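Phosphoserine aminotransferase (Bacillus alcalophilus, PDB 1W23) catalyses the reversible, pyridoxal-phosphate-dependent transamination between phosphoserine and 3-phosphohydroxypyruvate in serine biosynthesis, and also acts on phosphohydroxythreonine. Local coordinates at residues N125-Q137 against N151-E163. Residues are numbered along the deposited sequence; the frame is centred on the assembly and turned at random.
Sequences NSYQSIPDFSEFQ and NTIYGTQYQNFPE. With PLP (pyridoxal-5'-phosphate), chain J.
Tyr-127 turns its ring edge onto the face of Tyr-154, a T-shaped pair with centroids 5.2 Å apart and planes at 60°, in the large cofactor-binding domain of this class-V aminotransferase. Two loop segments, 125-137 and 151-163, running side by side in the same direction next to the mixed sheet, illustrate how aromatic and aliphatic surfaces can join chain segments without a direct hydrogen bond between them. Tyr-127 CB also lies over the Tyr-154 ring, 3.9 Å from its centroid, while Ile-153 CG2 covers the opposite face. Were Tyr-154 an alanine, the edge of Tyr-127 would probably be left without its aromatic partner, with a gap opened beneath Tyr-127 CB. Further along, Ile-130 uses both branches: with CG2 anti to the backbone N and CG1 beside it (chi1 -51°), CG2 sits over the centre of the Tyr-158 ring, 3.8 Å from the centroid, and CD1 reaches the Asn-151 amide. Pro-162 CB packs over one face of Phe-133, whose rim, at CZ, comes 3.4 Å from the buried Asn-160 O, a carbonyl with no hydrogen-bonding partner.

Outside this first shell, Tyr-127 OH is hydrogen-bonded to Glu-104, and Tyr-158 and Phe-136 rest on Val-97 of strand 93-98. In the beta-hairpin loop between strands 150-151 and 156-157, Thr-152 OG1 is hydrogen-bonded to O3 of pyridoxal phosphate at 2.6 Å, so the packed loop continues directly into the cofactor site. Asn-151 OD1 bonds to Thr-99, while its ND2 donates to Thr-156 OG1 at 2.9 Å; a water 2.7 Å from Thr-156 OG1 can also donate to Ser-129 O across the contact.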
ATOM      1  N   ASN A 125     -32.892  -5.198 -12.372  1.00 19.57           N
ATOM      2  CA  ASN A 125     -32.852  -4.580 -13.684  1.00 19.60           C
ATOM      3  C   ASN A 125     -31.434  -4.328 -14.156  1.00 16.50           C
ATOM      4  O   ASN A 125     -31.205  -3.482 -15.022  1.00 22.06           O
ATOM      5  CB  ASN A 125     -33.601  -3.248 -13.562  1.00 24.63           C
ATOM      6  CG  ASN A 125     -34.229  -2.868 -14.860  1.00 33.90           C
ATOM      7  OD1 ASN A 125     -34.121  -1.668 -15.180  1.00 32.51           O
ATOM      8  ND2 ASN A 125     -34.832  -3.867 -15.466  1.00 51.13           N
ATOM      9  N   SER A 126     -30.493  -5.108 -13.661  1.00 16.23           N
ATOM     10  CA  SER A 126     -29.115  -5.044 -14.088  1.00 14.68           C
ATOM     11  C   SER A 126     -28.504  -3.686 -13.844  1.00 13.16           C
ATOM     12  O   SER A 126     -27.653  -3.239 -14.623  1.00 13.49           O
ATOM     13  CB  SER A 126     -28.908  -5.474 -15.578  1.00 18.83           C
ATOM     14  OG  SER A 126     -29.414  -6.834 -15.708  1.00 30.64           O
ATOM     15  N   TYR A 127     -28.892  -3.040 -12.769  1.00 11.95           N
ATOM     16  CA  TYR A 127     -28.165  -1.848 -12.311  1.00 12.20           C
ATOM     17  C   TYR A 127     -28.076  -0.760 -13.392  1.00 11.82           C
ATOM     18  O   TYR A 127     -27.012  -0.202 -13.656  1.00 15.68           O
ATOM     19  CB  TYR A 127     -26.800  -2.248 -11.776  1.00 12.10           C
ATOM     20  CG  TYR A 127     -26.800  -3.120 -10.530  1.00 11.16           C
ATOM     21  CD1 TYR A 127     -26.107  -4.332 -10.486  1.00 11.75           C
ATOM     22  CD2 TYR A 127     -27.453  -2.716  -9.369  1.00 11.65           C
ATOM     23  CE1 TYR A 127     -26.073  -5.131  -9.360  1.00 11.91           C
ATOM     24  CE2 TYR A 127     -27.394  -3.488  -8.204  1.00 11.42           C
ATOM     25  CZ  TYR A 127     -26.705  -4.704  -8.206  1.00 11.56           C
ATOM     26  OH  TYR A 127     -26.690  -5.416  -7.035  1.00 12.51           O
ATOM     27  N   GLN A 128     -29.229  -0.455 -13.996  1.00 12.26           N
ATOM     28  CA  GLN A 128     -29.280   0.613 -15.004  1.00 12.30           C
ATOM     29  C   GLN A 128     -29.500   1.970 -14.393  1.00 12.21           C
ATOM     30  O   GLN A 128     -29.423   2.986 -15.104  1.00 12.58           O
ATOM     31  CB  GLN A 128     -30.395   0.349 -16.017  1.00 14.12           C
ATOM     32  CG  GLN A 128     -30.163  -0.887 -16.847  1.00 14.47           C
ATOM     33  CD  GLN A 128     -31.339  -1.210 -17.757  1.00 18.50           C
ATOM     34  OE1 GLN A 128     -31.689  -0.403 -18.609  1.00 29.50           O
ATOM     35  NE2 GLN A 128     -31.892  -2.383 -17.644  1.00 26.88           N
ATOM     36  N   SER A 129     -29.815   2.085 -13.110  1.00 12.62           N
ATOM     37  CA  SER A 129     -30.182   3.354 -12.477  1.00 12.09           C
ATOM     38  C   SER A 129     -29.883   3.346 -10.985  1.00 11.62           C
ATOM     39  O   SER A 129     -29.674   2.329 -10.345  1.00 13.51           O
ATOM     40  CB  SER A 129     -31.672   3.629 -12.682  1.00 14.75           C
ATOM     41  OG  SER A 129     -32.499   2.747 -11.967  1.00 16.33           O
ATOM     42  N   ILE A 130     -29.933   4.564 -10.440  1.00 11.65           N
ATOM     43  CA  ILE A 130     -29.929   4.745  -8.982  1.00 11.57           C
ATOM     44  C   ILE A 130     -31.345   4.720  -8.486  1.00 12.58           C
ATOM     45  O   ILE A 130     -32.205   5.417  -9.081  1.00 13.76           O
ATOM     46  CB  ILE A 130     -29.260   6.083  -8.650  1.00 11.37           C
ATOM     47  CG1 ILE A 130     -27.870   6.265  -9.319  1.00 11.24           C
ATOM     48  CG2 ILE A 130     -29.193   6.330  -7.142  1.00 12.76           C
ATOM     49  CD1 ILE A 130     -26.878   5.159  -9.022  1.00 11.51           C
ATOM     50  N   PRO A 131     -31.706   3.968  -7.444  1.00 12.41           N
ATOM     51  CA  PRO A 131     -33.107   3.990  -6.937  1.00 13.74           C
ATOM     52  C   PRO A 131     -33.437   5.336  -6.371  1.00 15.33           C
ATOM     53  O   PRO A 131     -32.628   6.100  -5.842  1.00 16.56           O
ATOM     54  CB  PRO A 131     -33.092   2.917  -5.849  1.00 16.44           C
ATOM     55  CG  PRO A 131     -31.682   2.776  -5.467  1.00 15.56           C
ATOM     56  CD  PRO A 131     -30.844   3.069  -6.669  1.00 13.05           C
ATOM     57  N   ASP A 132     -34.738   5.690  -6.463  1.00 17.42           N
ATOM     58  CA  ASP A 132     -35.308   6.843  -5.852  1.00 17.67           C
ATOM     59  C   ASP A 132     -35.135   6.722  -4.338  1.00 16.99           C
ATOM     60  O   ASP A 132     -35.386   5.675  -3.761  1.00 18.05           O
ATOM     61  CB  ASP A 132     -36.798   6.853  -6.199  1.00 23.23           C
ATOM     62  CG  ASP A 132     -37.204   7.118  -7.617  1.00 32.78           C
ATOM     63  OD1 ASP A 132     -38.409   6.906  -7.927  1.00 51.28           O
ATOM     64  OD2 ASP A 132     -36.364   7.590  -8.404  1.00 41.65           O
ATOM     65  N   PHE A 133     -34.760   7.820  -3.681  1.00 17.30           N
ATOM     66  CA  PHE A 133     -34.507   7.784  -2.269  1.00 17.30           C
ATOM     67  C   PHE A 133     -35.763   7.438  -1.485  1.00 19.94           C
ATOM     68  O   PHE A 133     -35.637   6.928  -0.351  1.00 18.36           O
ATOM     69  CB  PHE A 133     -33.975   9.129  -1.806  1.00 19.99           C
ATOM     70  CG  PHE A 133     -32.644   9.514  -2.460  1.00 19.00           C
ATOM     71  CD1 PHE A 133     -32.196  10.830  -2.388  1.00 21.03           C
ATOM     72  CD2 PHE A 133     -31.827   8.630  -3.142  1.00 18.84           C
ATOM     73  CE1 PHE A 133     -31.013  11.280  -2.969  1.00 23.38           C
ATOM     74  CE2 PHE A 133     -30.653   9.061  -3.753  1.00 20.88           C
ATOM     75  CZ  PHE A 133     -30.228  10.364  -3.667  1.00 22.60           C
ATOM     76  N   SER A 134     -36.946   7.717  -2.027  1.00 20.81           N
ATOM     77  CA  SER A 134     -38.205   7.322  -1.411  1.00 24.13           C
ATOM     78  C   SER A 134     -38.307   5.796  -1.261  1.00 23.33           C
ATOM     79  O   SER A 134     -39.157   5.337  -0.471  1.00 29.56           O
ATOM     80  CB  SER A 134     -39.402   7.886  -2.218  1.00 25.31           C
ATOM     81  OG  SER A 134     -39.435   7.386  -3.531  1.00 30.56           O
ATOM     82  N   GLU A 135     -37.567   5.034  -2.031  1.00 20.58           N
ATOM     83  CA  GLU A 135     -37.634   3.606  -1.927  1.00 20.67           C
ATOM     84  C   GLU A 135     -36.831   3.042  -0.728  1.00 17.85           C
ATOM     85  O   GLU A 135     -36.908   1.837  -0.465  1.00 19.08           O
ATOM     86  CB  GLU A 135     -37.138   2.948  -3.203  1.00 24.81           C
ATOM     87  CG  GLU A 135     -37.743   3.447  -4.497  1.00 30.88           C
ATOM     88  CD  GLU A 135     -37.045   2.953  -5.744  1.00 45.60           C
ATOM     89  OE1 GLU A 135     -36.676   1.730  -5.691  1.00 44.63           O
ATOM     90  OE2 GLU A 135     -36.788   3.587  -6.840  1.00 39.42           O
ATOM     91  N   PHE A 136     -36.035   3.891  -0.082  1.00 16.58           N
ATOM     92  CA  PHE A 136     -35.074   3.340   0.874  1.00 16.15           C
ATOM     93  C   PHE A 136     -35.793   2.863   2.124  1.00 16.80           C
ATOM     94  O   PHE A 136     -36.594   3.555   2.767  1.00 20.09           O
ATOM     95  CB  PHE A 136     -34.056   4.379   1.315  1.00 16.53           C
ATOM     96  CG  PHE A 136     -33.011   4.773   0.281  1.00 15.81           C
ATOM     97  CD1 PHE A 136     -33.069   4.442  -1.056  1.00 19.02           C
ATOM     98  CD2 PHE A 136     -31.947   5.555   0.724  1.00 19.87           C
ATOM     99  CE1 PHE A 136     -32.041   4.876  -1.915  1.00 18.22           C
ATOM    100  CE2 PHE A 136     -30.949   5.925  -0.119  1.00 20.90           C
ATOM    101  CZ  PHE A 136     -30.997   5.603  -1.427  1.00 17.76           C
ATOM    102  N   GLN A 137     -35.485   1.603   2.459  1.00 14.73           N
ATOM    103  CA  GLN A 137     -36.043   0.942   3.630  1.00 15.54           C
ATOM    104  C   GLN A 137     -34.975   1.021   4.740  1.00 14.11           C
ATOM    105  O   GLN A 137     -33.931   0.368   4.679  1.00 15.45           O
ATOM    106  CB  GLN A 137     -36.450  -0.486   3.331  1.00 18.75           C
ATOM    107  CG  GLN A 137     -37.447  -0.536   2.160  1.00 30.98           C
ATOM    108  CD  GLN A 137     -38.628   0.425   2.320  1.00 44.34           C
ATOM    109  OE1 GLN A 137     -39.046   1.239   1.485  1.00 54.32           O
ATOM    110  NE2 GLN A 137     -39.261   0.351   3.503  1.00 54.90           N
ATOM    111  N   ASN A 151     -20.845   3.759  -9.670  1.00  8.63           N
ATOM    112  CA  ASN A 151     -20.838   2.311  -9.848  1.00  8.61           C
ATOM    113  C   ASN A 151     -19.997   1.995 -11.075  1.00  8.49           C
ATOM    114  O   ASN A 151     -20.455   1.998 -12.228  1.00  9.06           O
ATOM    115  CB  ASN A 151     -22.266   1.797  -9.992  1.00  9.19           C
ATOM    116  CG  ASN A 151     -23.053   2.251  -8.768  1.00  8.90           C
ATOM    117  OD1 ASN A 151     -22.887   1.676  -7.692  1.00  9.43           O
ATOM    118  ND2 ASN A 151     -23.885   3.257  -8.928  1.00  9.86           N
ATOM    119  N   THR A 152     -18.698   1.783 -10.808  1.00  8.77           N
ATOM    120  CA  THR A 152     -17.646   1.817 -11.836  1.00  8.55           C
ATOM    121  C   THR A 152     -17.903   0.835 -12.968  1.00  8.74           C
ATOM    122  O   THR A 152     -17.520   1.100 -14.123  1.00  9.37           O
ATOM    123  CB  THR A 152     -16.284   1.475 -11.146  1.00  8.99           C
ATOM    124  OG1 THR A 152     -16.309   2.071  -9.837  1.00  8.92           O
ATOM    125  CG2 THR A 152     -15.097   1.998 -11.945  1.00  9.41           C
ATOM    126  N   ILE A 153     -18.446  -0.347 -12.635  1.00  9.20           N
ATOM    127  CA  ILE A 153     -18.669  -1.394 -13.638  1.00  9.30           C
ATOM    128  C   ILE A 153     -19.856  -1.144 -14.521  1.00  9.30           C
ATOM    129  O   ILE A 153     -19.876  -1.499 -15.718  1.00 10.41           O
ATOM    130  CB  ILE A 153     -18.729  -2.778 -12.941  1.00 10.06           C
ATOM    131  CG1 ILE A 153     -17.314  -3.147 -12.461  1.00 10.80           C
ATOM    132  CG2 ILE A 153     -19.341  -3.846 -13.835  1.00 11.71           C
ATOM    133  CD1 ILE A 153     -17.215  -4.254 -11.437  1.00 13.29           C
ATOM    134  N   TYR A 154     -20.898  -0.539 -13.945  1.00  9.37           N
ATOM    135  CA  TYR A 154     -22.195  -0.318 -14.619  1.00 10.02           C
ATOM    136  C   TYR A 154     -22.336   1.064 -15.218  1.00 10.11           C
ATOM    137  O   TYR A 154     -23.234   1.277 -16.052  1.00 11.53           O
ATOM    138  CB  TYR A 154     -23.349  -0.633 -13.638  1.00 10.79           C
ATOM    139  CG  TYR A 154     -23.437  -2.146 -13.459  1.00 10.92           C
ATOM    140  CD1 TYR A 154     -22.827  -2.779 -12.412  1.00 10.85           C
ATOM    141  CD2 TYR A 154     -24.086  -2.907 -14.389  1.00 12.76           C
ATOM    142  CE1 TYR A 154     -22.885  -4.172 -12.284  1.00 12.78           C
ATOM    143  CE2 TYR A 154     -24.159  -4.293 -14.260  1.00 13.41           C
ATOM    144  CZ  TYR A 154     -23.558  -4.905 -13.193  1.00 12.26           C
ATOM    145  OH  TYR A 154     -23.610  -6.298 -13.064  1.00 15.23           O
ATOM    146  N   GLY A 155     -21.503   2.029 -14.868  1.00  9.47           N
ATOM    147  CA  GLY A 155     -21.568   3.361 -15.487  1.00  9.97           C
ATOM    148  C   GLY A 155     -22.724   4.210 -15.013  1.00  8.93           C
ATOM    149  O   GLY A 155     -23.229   5.046 -15.787  1.00  9.47           O
ATOM    150  N   THR A 156     -23.137   4.069 -13.767  1.00  9.26           N
ATOM    151  CA  THR A 156     -24.180   4.882 -13.160  1.00  9.57           C
ATOM    152  C   THR A 156     -23.617   5.648 -11.962  1.00  8.95           C
ATOM    153  O   THR A 156     -22.600   5.242 -11.380  1.00  9.67           O
ATOM    154  CB  THR A 156     -25.373   4.014 -12.698  1.00  9.67           C
ATOM    155  OG1 THR A 156     -24.862   3.148 -11.687  1.00 10.06           O
ATOM    156  CG2 THR A 156     -26.004   3.231 -13.823  1.00 11.15           C
ATOM    157  N   GLN A 157     -24.288   6.744 -11.594  1.00  9.01           N
ATOM    158  CA  GLN A 157     -23.759   7.627 -10.562  1.00  8.94           C
ATOM    159  C   GLN A 157     -24.884   8.385  -9.885  1.00  9.12           C
ATOM    160  O   GLN A 157     -25.825   8.857 -10.549  1.00 10.00           O
ATOM    161  CB  GLN A 157     -22.794   8.628 -11.246  1.00  9.81           C
ATOM    162  CG  GLN A 157     -22.075   9.593 -10.366  1.00  9.39           C
ATOM    163  CD  GLN A 157     -21.165  10.518 -11.134  1.00  9.37           C
ATOM    164  OE1 GLN A 157     -21.380  10.786 -12.338  1.00  9.48           O
ATOM    165  NE2 GLN A 157     -20.102  11.035 -10.464  1.00  9.38           N
ATOM    166  N   TYR A 158     -24.767   8.540  -8.578  1.00  9.01           N
ATOM    167  CA  TYR A 158     -25.644   9.418  -7.807  1.00  9.64           C
ATOM    168  C   TYR A 158     -25.523  10.852  -8.303  1.00  9.86           C
ATOM    169  O   TYR A 158     -24.418  11.388  -8.424  1.00 10.44           O
ATOM    170  CB  TYR A 158     -25.305   9.357  -6.328  1.00  9.94           C
ATOM    171  CG  TYR A 158     -25.815   8.133  -5.581  1.00  9.69           C
ATOM    172  CD1 TYR A 158     -25.268   6.871  -5.787  1.00  9.33           C
ATOM    173  CD2 TYR A 158     -26.827   8.245  -4.632  1.00 10.75           C
ATOM    174  CE1 TYR A 158     -25.726   5.759  -5.088  1.00  9.79           C
ATOM    175  CE2 TYR A 158     -27.278   7.152  -3.943  1.00 11.18           C
ATOM    176  CZ  TYR A 158     -26.743   5.904  -4.161  1.00  9.89           C
ATOM    177  OH  TYR A 158     -27.230   4.821  -3.451  1.00 10.87           O
ATOM    178  N   GLN A 159     -26.677  11.507  -8.520  1.00 11.33           N
ATOM    179  CA  GLN A 159     -26.702  12.923  -8.895  1.00 12.48           C
ATOM    180  C   GLN A 159     -26.627  13.805  -7.681  1.00 14.29           C
ATOM    181  O   GLN A 159     -26.208  14.970  -7.839  1.00 19.78           O
ATOM    182  CB  GLN A 159     -28.007  13.254  -9.656  1.00 13.95           C
ATOM    183  CG  GLN A 159     -28.122  12.388 -10.895  1.00 13.93           C
ATOM    184  CD  GLN A 159     -26.885  12.511 -11.766  1.00 13.96           C
ATOM    185  OE1 GLN A 159     -26.646  13.642 -12.266  1.00 14.84           O
ATOM    186  NE2 GLN A 159     -26.100  11.444 -11.907  1.00 13.47           N
ATOM    187  N   ASN A 160     -27.057  13.332  -6.564  1.00 14.41           N
ATOM    188  CA  ASN A 160     -27.096  14.030  -5.267  1.00 16.31           C
ATOM    189  C   ASN A 160     -27.248  12.923  -4.236  1.00 12.99           C
ATOM    190  O   ASN A 160     -27.301  11.725  -4.623  1.00 14.09           O
ATOM    191  CB  ASN A 160     -28.190  15.088  -5.223  1.00 21.59           C
ATOM    192  CG  ASN A 160     -29.468  14.522  -5.799  1.00 28.48           C
ATOM    193  OD1 ASN A 160     -29.926  13.494  -5.303  1.00 30.00           O
ATOM    194  ND2 ASN A 160     -30.017  15.163  -6.822  1.00 35.97           N
ATOM    195  N   PHE A 161     -27.247  13.265  -2.977  1.00 14.27           N
ATOM    196  CA  PHE A 161     -27.136  12.283  -1.908  1.00 13.61           C
ATOM    197  C   PHE A 161     -28.268  12.454  -0.946  1.00 15.62           C
ATOM    198  O   PHE A 161     -28.730  13.558  -0.670  1.00 18.35           O
ATOM    199  CB  PHE A 161     -25.787  12.442  -1.191  1.00 13.16           C
ATOM    200  CG  PHE A 161     -24.645  12.129  -2.138  1.00 12.10           C
ATOM    201  CD1 PHE A 161     -23.815  13.105  -2.603  1.00 13.92           C
ATOM    202  CD2 PHE A 161     -24.433  10.825  -2.564  1.00 12.03           C
ATOM    203  CE1 PHE A 161     -22.795  12.783  -3.501  1.00 14.72           C
ATOM    204  CE2 PHE A 161     -23.399  10.510  -3.446  1.00 12.01           C
ATOM    205  CZ  PHE A 161     -22.546  11.489  -3.896  1.00 12.97           C
ATOM    206  N   PRO A 162     -28.711  11.349  -0.362  1.00 17.06           N
ATOM    207  CA  PRO A 162     -29.852  11.469   0.557  1.00 19.73           C
ATOM    208  C   PRO A 162     -29.498  12.094   1.874  1.00 18.26           C
ATOM    209  O   PRO A 162     -28.364  12.007   2.360  1.00 18.20           O
ATOM    210  CB  PRO A 162     -30.201   9.994   0.696  1.00 20.05           C
ATOM    211  CG  PRO A 162     -28.923   9.240   0.579  1.00 20.65           C
ATOM    212  CD  PRO A 162     -28.168   9.993  -0.500  1.00 16.41           C
ATOM    213  N   GLU A 163     -30.481  12.752   2.488  1.00 19.71           N
ATOM    214  CA  GLU A 163     -30.423  13.300   3.824  1.00 20.15           C
ATOM    215  C   GLU A 163     -30.889  12.205   4.763  1.00 19.33           C
ATOM    216  O   GLU A 163     -32.071  11.870   4.790  1.00 23.96           O
ATOM    217  CB  GLU A 163     -31.401  14.477   3.951  0.50 28.27           C
ATOM    218  CG  GLU A 163     -31.283  15.183   5.286  0.50 34.21           C
ATOM    219  CD  GLU A 163     -31.574  16.674   5.264  0.50 45.94           C
ATOM    220  OE1 GLU A 163     -32.046  17.123   6.337  0.50 53.80           O
ATOM    221  OE2 GLU A 163     -31.323  17.357   4.243  0.50 55.83           O
TER
HETATM  222  N1  PLP J1367     -15.086   0.348  -5.076  1.00  8.51           N
HETATM  223  C2  PLP J1367     -15.190   0.942  -6.322  1.00  8.34           C
HETATM  224  C2A PLP J1367     -16.371   1.809  -6.551  1.00 10.14           C
HETATM  225  C3  PLP J1367     -14.208   0.718  -7.275  1.00  9.86           C
HETATM  226  O3  PLP J1367     -14.295   1.302  -8.449  1.00 11.51           O
HETATM  227  C4  PLP J1367     -13.096  -0.149  -6.970  1.00 10.95           C
HETATM  228  C4A PLP J1367     -12.019  -0.320  -7.980  1.00 21.32           C
HETATM  229  C5  PLP J1367     -13.026  -0.719  -5.688  1.00  9.55           C
HETATM  230  C6  PLP J1367     -14.042  -0.473  -4.779  1.00  8.90           C
HETATM  231  C5A PLP J1367     -11.928  -1.657  -5.279  1.00 11.59           C
HETATM  232  O4P PLP J1367     -10.732  -0.862  -4.941  1.00  9.59           O
HETATM  233  P   PLP J1367      -9.354  -1.640  -4.538  1.00  8.60           P
HETATM  234  O1P PLP J1367      -8.953  -2.448  -5.734  1.00  8.88           O
HETATM  235  O2P PLP J1367      -9.676  -2.512  -3.334  1.00  9.14           O
HETATM  236  O3P PLP J1367      -8.449  -0.470  -4.186  1.00 10.00           O
HETATM  237  O   HOH W   1     -26.744   1.377 -11.003  1.00 12.49           O